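Local structure of cellulase (5E09) at residues I495-D499 / A500-E504; R255-N258 / T259-N263. The protein probably hydrolyses internal beta-1,4-glucosidic bonds of cellulose with a family 5 catalytic domain that carries a family 46 carbohydrate-binding module. All blocks are in the same frame, centred on the assembly; numbering follows the deposited sequence.

Contact 1: I495-D499 / A500-E504; sequences IVITD and AFFNE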
ATOM      1  N   ILE A 495      -7.832  -1.744  24.496  1.00 35.85           N
ATOM      2  CA  ILE A 495      -7.171  -0.770  23.640  1.00 36.51           C
ATOM      3  C   ILE A 495      -5.817  -0.414  24.238  1.00 43.87           C
ATOM      4  O   ILE A 495      -5.739   0.155  25.323  1.00 41.53           O
ATOM      5  CB  ILE A 495      -7.997   0.517  23.458  1.00 32.11           C
ATOM      6  CG1 ILE A 495      -9.349   0.204  22.814  1.00 34.64           C
ATOM      7  CG2 ILE A 495      -7.228   1.510  22.603  1.00 37.00           C
ATOM      8  CD1 ILE A 495     -10.271   1.405  22.719  1.00 33.07           C
ATOM      9  N   VAL A 496      -4.751  -0.758  23.530  1.00 43.41           N
ATOM     10  CA  VAL A 496      -3.399  -0.469  23.989  1.00 47.61           C
ATOM     11  C   VAL A 496      -3.033   0.986  23.719  1.00 39.65           C
ATOM     12  O   VAL A 496      -3.304   1.504  22.639  1.00 38.36           O
ATOM     13  CB  VAL A 496      -2.365  -1.390  23.296  1.00 50.21           C
ATOM     14  CG1 VAL A 496      -0.944  -0.997  23.681  1.00 46.73           C
ATOM     15  CG2 VAL A 496      -2.636  -2.846  23.638  1.00 45.66           C
ATOM     16  N   ILE A 497      -2.442   1.650  24.706  1.00 36.57           N
ATOM     17  CA  ILE A 497      -1.831   2.956  24.482  1.00 35.78           C
ATOM     18  C   ILE A 497      -0.313   2.787  24.563  1.00 47.54           C
ATOM     19  O   ILE A 497       0.217   2.361  25.591  1.00 44.92           O
ATOM     20  CB  ILE A 497      -2.308   4.000  25.499  1.00 39.41           C
ATOM     21  CG1 ILE A 497      -3.835   3.992  25.598  1.00 37.11           C
ATOM     22  CG2 ILE A 497      -1.822   5.383  25.099  1.00 30.63           C
ATOM     23  CD1 ILE A 497      -4.530   4.506  24.340  1.00 42.58           C
ATOM     24  N   THR A 498       0.377   3.113  23.473  1.00 42.38           N
ATOM     25  CA  THR A 498       1.783   2.746  23.300  1.00 43.37           C
ATOM     26  C   THR A 498       2.778   3.622  24.063  1.00 43.76           C
ATOM     27  O   THR A 498       2.454   4.730  24.499  1.00 45.14           O
ATOM     28  CB  THR A 498       2.179   2.776  21.814  1.00 33.46           C
ATOM     29  OG1 THR A 498       2.054   4.112  21.311  1.00 34.81           O
ATOM     30  CG2 THR A 498       1.294   1.847  21.007  1.00 35.70           C
ATOM     31  N   ASP A 499       3.997   3.106  24.209  1.00 57.45           N
ATOM     32  CA  ASP A 499       5.093   3.842  24.833  1.00 44.86           C
ATOM     33  C   ASP A 499       5.416   5.072  23.990  1.00 41.59           C
ATOM     34  O   ASP A 499       5.781   6.117  24.520  1.00 47.12           O
ATOM     35  CB  ASP A 499       6.328   2.943  24.992  1.00 47.89           C
ATOM     36  CG  ASP A 499       7.200   3.330  26.187  1.00 84.63           C
ATOM     37  OD1 ASP A 499       6.680   3.929  27.156  1.00 80.39           O
ATOM     38  OD2 ASP A 499       8.414   3.023  26.160  1.00 81.56           O
ATOM     39  N   ALA A 500       5.259   4.948  22.675  1.00 47.66           N
ATOM     40  CA  ALA A 500       5.506   6.066  21.770  1.00 37.29           C
ATOM     41  C   ALA A 500       4.559   7.240  22.039  1.00 43.57           C
ATOM     42  O   ALA A 500       4.963   8.400  21.960  1.00 49.68           O
ATOM     43  CB  ALA A 500       5.393   5.611  20.319  1.00 33.54           C
ATOM     44  N   PHE A 501       3.302   6.950  22.363  1.00 42.38           N
ATOM     45  CA  PHE A 501       2.371   8.021  22.705  1.00 38.24           C
ATOM     46  C   PHE A 501       2.796   8.708  23.999  1.00 41.80           C
ATOM     47  O   PHE A 501       2.856   9.936  24.071  1.00 41.83           O
ATOM     48  CB  PHE A 501       0.943   7.492  22.845  1.00 40.38           C
ATOM     49  CG  PHE A 501      -0.043   8.517  23.360  1.00 40.88           C
ATOM     50  CD1 PHE A 501      -0.629   9.433  22.498  1.00 34.35           C
ATOM     51  CD2 PHE A 501      -0.389   8.556  24.703  1.00 32.41           C
ATOM     52  CE1 PHE A 501      -1.536  10.370  22.963  1.00 35.74           C
ATOM     53  CE2 PHE A 501      -1.300   9.492  25.176  1.00 43.50           C
ATOM     54  CZ  PHE A 501      -1.872  10.403  24.304  1.00 30.95           C
ATOM     55  N   PHE A 502       3.100   7.914  25.018  1.00 31.11           N
ATOM     56  CA  PHE A 502       3.409   8.480  26.327  1.00 53.45           C
ATOM     57  C   PHE A 502       4.749   9.220  26.370  1.00 46.65           C
ATOM     58  O   PHE A 502       4.898  10.174  27.132  1.00 51.57           O
ATOM     59  CB  PHE A 502       3.380   7.389  27.397  1.00 43.87           C
ATOM     60  CG  PHE A 502       2.000   6.918  27.731  1.00 37.29           C
ATOM     61  CD1 PHE A 502       1.054   7.803  28.220  1.00 40.84           C
ATOM     62  CD2 PHE A 502       1.646   5.591  27.560  1.00 37.86           C
ATOM     63  CE1 PHE A 502      -0.225   7.371  28.530  1.00 38.61           C
ATOM     64  CE2 PHE A 502       0.378   5.154  27.874  1.00 36.10           C
ATOM     65  CZ  PHE A 502      -0.559   6.044  28.359  1.00 36.12           C
ATOM     66  N   ASN A 503       5.707   8.803  25.545  1.00 51.77           N
ATOM     67  CA  ASN A 503       7.002   9.479  25.475  1.00 50.89           C
ATOM     68  C   ASN A 503       6.886  10.929  25.009  1.00 52.05           C
ATOM     69  O   ASN A 503       7.841  11.693  25.119  1.00 55.77           O
ATOM     70  CB  ASN A 503       7.966   8.737  24.539  1.00 45.15           C
ATOM     71  CG  ASN A 503       8.415   7.395  25.092  1.00 50.08           C
ATOM     72  OD1 ASN A 503       8.357   7.146  26.299  1.00 51.89           O
ATOM     73  ND2 ASN A 503       8.862   6.516  24.203  1.00 49.71           N
ATOM     74  N   GLU A 504       5.727  11.309  24.477  1.00 43.72           N
ATOM     75  CA  GLU A 504       5.567  12.662  23.956  1.00 52.11           C
ATOM     76  C   GLU A 504       4.376  13.387  24.569  1.00 39.95           C
ATOM     77  O   GLU A 504       3.757  14.232  23.931  1.00 51.89           O
ATOM     78  CB  GLU A 504       5.449  12.633  22.424  1.00 42.72           C
ATOM     79  CG  GLU A 504       6.694  12.058  21.748  1.00 52.12           C
ATOM     80  CD  GLU A 504       6.649  12.122  20.228  1.00 68.98           C
ATOM     81  OE1 GLU A 504       6.274  13.183  19.680  1.00 56.75           O
ATOM     82  OE2 GLU A 504       6.995  11.106  19.582  1.00 66.69           O
TER
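I497 reaches both phenylalanines of the following helix through one methyl group. Its CG2 lies 3.5 Å from CD2 of F501 and also 3.5 Å from CE2 of F502. The first torsion of I497 (chi1 -49°) sets CG2 opposite the backbone N, and from there it meets the two rings. I497 and F501 run side by side in the same direction, while I497 and F502 cross at about a right angle. The rings also touch each other: CD2 of F501 stands 3.9 Å above one face of F502, offset toward its rim. T498 joins this group through its backbone, with its O 3.3 Å from CD2 of F502.

The motif is a strand running directly into a short helix with T498 as N-cap. OG1 of T498 accepts from F501 N at 3.3 Å (151° at the hydrogen). The carbonyl of T498 starts the first helical turn, accepting from F502 N at 3.3 Å, and F501 N adds a weak bond to it. One residue on, D499 O accepts from N503 N at 2.9 Å. The D499 carboxylate and the N503 amide approach without a hydrogen bond, OD1 of D499 3.7 Å from OD1 of N503 and the planes 63° apart.

Further out, T498 OG1 is also hydrogen-bonded to Y484 O, so the capping hydroxyl is held both by the helix and by the loop just before strand 486-489. I497 packs on M461 and F486. F501 packs on A463 of strand 458-465 and F502 on L526 and K528 of strand 521-529, in the C-terminal carbohydrate-binding domain.

Contact 2: R255-N258 / T259-N263; sequences RVHN and TFTAN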
ATOM      1  N   ARG A 255      -0.361  14.877 -13.795  1.00 46.63           N
ATOM      2  CA  ARG A 255       0.921  15.420 -14.222  1.00 44.50           C
ATOM      3  C   ARG A 255       1.882  14.311 -14.667  1.00 46.62           C
ATOM      4  O   ARG A 255       2.714  14.535 -15.560  1.00 47.06           O
ATOM      5  CB  ARG A 255       1.550  16.297 -13.135  1.00 51.67           C
ATOM      6  CG  ARG A 255       1.806  15.641 -11.817  1.00 65.28           C
ATOM      7  CD  ARG A 255       2.524  16.600 -10.883  1.00 57.11           C
ATOM      8  NE  ARG A 255       2.687  16.007  -9.565  1.00 52.52           N
ATOM      9  CZ  ARG A 255       1.788  16.101  -8.594  1.00 48.09           C
ATOM     10  NH1 ARG A 255       0.668  16.781  -8.793  1.00 44.25           N
ATOM     11  NH2 ARG A 255       2.012  15.519  -7.424  1.00 58.70           N
ATOM     12  N   VAL A 256       1.761  13.114 -14.087  1.00 44.60           N
ATOM     13  CA  VAL A 256       2.557  11.997 -14.608  1.00 42.19           C
ATOM     14  C   VAL A 256       2.198  11.727 -16.075  1.00 43.14           C
ATOM     15  O   VAL A 256       3.068  11.500 -16.916  1.00 45.61           O
ATOM     16  CB  VAL A 256       2.360  10.701 -13.789  1.00 43.76           C
ATOM     17  CG1 VAL A 256       2.980   9.508 -14.513  1.00 31.43           C
ATOM     18  CG2 VAL A 256       2.955  10.851 -12.403  1.00 49.35           C
ATOM     19  N   HIS A 257       0.908  11.771 -16.380  1.00 47.35           N
ATOM     20  CA  HIS A 257       0.442  11.518 -17.737  1.00 48.18           C
ATOM     21  C   HIS A 257       0.900  12.608 -18.711  1.00 48.48           C
ATOM     22  O   HIS A 257       1.395  12.310 -19.800  1.00 44.17           O
ATOM     23  CB  HIS A 257      -1.080  11.402 -17.757  1.00 46.48           C
ATOM     24  CG  HIS A 257      -1.650  11.204 -19.126  1.00 57.95           C
ATOM     25  ND1 HIS A 257      -1.767   9.961 -19.712  1.00 49.39           N
ATOM     26  CD2 HIS A 257      -2.134  12.092 -20.027  1.00 49.95           C
ATOM     27  CE1 HIS A 257      -2.302  10.091 -20.912  1.00 57.27           C
ATOM     28  NE2 HIS A 257      -2.532  11.375 -21.127  1.00 59.87           N
ATOM     29  N   ASN A 258       0.739  13.866 -18.313  1.00 44.93           N
ATOM     30  CA  ASN A 258       1.137  14.987 -19.163  1.00 52.44           C
ATOM     31  C   ASN A 258       2.628  14.986 -19.466  1.00 53.67           C
ATOM     32  O   ASN A 258       3.041  15.241 -20.601  1.00 53.62           O
ATOM     33  CB  ASN A 258       0.756  16.320 -18.521  1.00 47.65           C
ATOM     34  CG  ASN A 258      -0.730  16.441 -18.276  1.00 64.61           C
ATOM     35  OD1 ASN A 258      -1.540  15.811 -18.964  1.00 67.16           O
ATOM     36  ND2 ASN A 258      -1.102  17.253 -17.290  1.00 66.38           N
ATOM     37  N   THR A 259       3.440  14.696 -18.454  1.00 53.90           N
ATOM     38  CA  THR A 259       4.882  14.766 -18.646  1.00 53.19           C
ATOM     39  C   THR A 259       5.433  13.610 -19.481  1.00 44.23           C
ATOM     40  O   THR A 259       6.263  13.827 -20.358  1.00 61.57           O
ATOM     41  CB  THR A 259       5.617  14.809 -17.299  1.00 46.80           C
ATOM     42  OG1 THR A 259       5.158  15.941 -16.553  1.00 49.83           O
ATOM     43  CG2 THR A 259       7.122  14.927 -17.514  1.00 44.04           C
ATOM     44  N   PHE A 260       4.971  12.390 -19.227  1.00 49.25           N
ATOM     45  CA  PHE A 260       5.563  11.224 -19.880  1.00 45.31           C
ATOM     46  C   PHE A 260       4.649  10.518 -20.886  1.00 56.49           C
ATOM     47  O   PHE A 260       4.965  10.448 -22.077  1.00 51.21           O
ATOM     48  CB  PHE A 260       6.015  10.214 -18.832  1.00 44.95           C
ATOM     49  CG  PHE A 260       7.120  10.706 -17.949  1.00 49.09           C
ATOM     50  CD1 PHE A 260       8.403  10.864 -18.446  1.00 50.60           C
ATOM     51  CD2 PHE A 260       6.883  10.992 -16.617  1.00 48.02           C
ATOM     52  CE1 PHE A 260       9.427  11.312 -17.633  1.00 46.84           C
ATOM     53  CE2 PHE A 260       7.907  11.439 -15.795  1.00 47.36           C
ATOM     54  CZ  PHE A 260       9.177  11.599 -16.307  1.00 40.63           C
ATOM     55  N   THR A 261       3.535   9.976 -20.401  1.00 48.50           N
ATOM     56  CA  THR A 261       2.638   9.177 -21.237  1.00 57.42           C
ATOM     57  C   THR A 261       2.118   9.951 -22.457  1.00 56.50           C
ATOM     58  O   THR A 261       2.002   9.393 -23.545  1.00 50.28           O
ATOM     59  CB  THR A 261       1.441   8.651 -20.414  1.00 52.90           C
ATOM     60  OG1 THR A 261       1.916   7.752 -19.402  1.00 56.87           O
ATOM     61  CG2 THR A 261       0.449   7.913 -21.300  1.00 42.74           C
ATOM     62  N   ALA A 262       1.816  11.233 -22.271  1.00 64.04           N
ATOM     63  CA  ALA A 262       1.338  12.081 -23.360  1.00 48.64           C
ATOM     64  C   ALA A 262       2.376  12.175 -24.478  1.00 60.11           C
ATOM     65  O   ALA A 262       2.033  12.194 -25.660  1.00 57.98           O
ATOM     66  CB  ALA A 262       0.989  13.462 -22.842  1.00 49.96           C
ATOM     67  N   ASN A 263       3.648  12.235 -24.095  1.00 65.91           N
ATOM     68  CA  ASN A 263       4.738  12.095 -25.051  1.00 48.18           C
ATOM     69  C   ASN A 263       5.040  10.608 -25.197  1.00 53.68           C
ATOM     70  O   ASN A 263       4.302   9.767 -24.692  1.00 62.86           O
ATOM     71  CB  ASN A 263       6.007  12.758 -24.520  1.00 51.76           C
ATOM     72  CG  ASN A 263       5.793  14.221 -24.176  1.00 61.45           C
ATOM     73  OD1 ASN A 263       5.341  15.007 -25.008  1.00 77.31           O
ATOM     74  ND2 ASN A 263       6.102  14.591 -22.938  1.00 59.28           N
TER
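The backbone changes from alpha-helical bonds, T259 N to R255 O and F260 N to V256 O, to a wider pi-type turn closed by A262 N and H257 O at 2.7 Å. F260 marks the change, with phi -112° and psi -63°. T259 folds back on its own helix: OG1 donates to R255 O at 3.0 Å, the same length as the bond from T259 N to R255 O. The two donors come from opposite faces of the carbonyl plane. H257 and T261 cross at about a right angle, with CG2 of T261 3.4 Å from ND1 of H257. In T261 this methyl stands opposite the backbone N (chi1 -64°), which brings it to the imidazole. CG2 of T259 sits over the centre of one face of the F260 ring, 3.9 Å above it. Outside the segments, F260 packs on L204, L207 and V267, between helix 201-214 and the barrel strand 267-272. N263 ND2 makes a weak bond to T259 O. R255 NE binds T199 O. The hydroxyl of T259 donates to R255 O and accepts from Q201 NE2, so both of its roles are used. This fixes its rotation and links helix 243-261 to helix 201-214.

In the fold
From the N terminus, the chain lays down the first six strands of the eight-stranded parallel barrel of the catalytic domain before contact 2. Contact 2 lies at the C-terminal end of helix 243-261, just before strand 267-272. The chain then adds the last two strands and passes through the X2-type domain. It reaches contact 1 late in the last domain, where strand 494-497 leads into helix 499-502. Both contacts are local and close no long loop. They follow in series, neither nesting nor crossing. Their centres are about 44 Å apart, on opposite sides of the chain's centre, and they do not touch. Contact 2 belongs to the catalytic barrel, and contact 1 to the antiparallel sheet of the binding module.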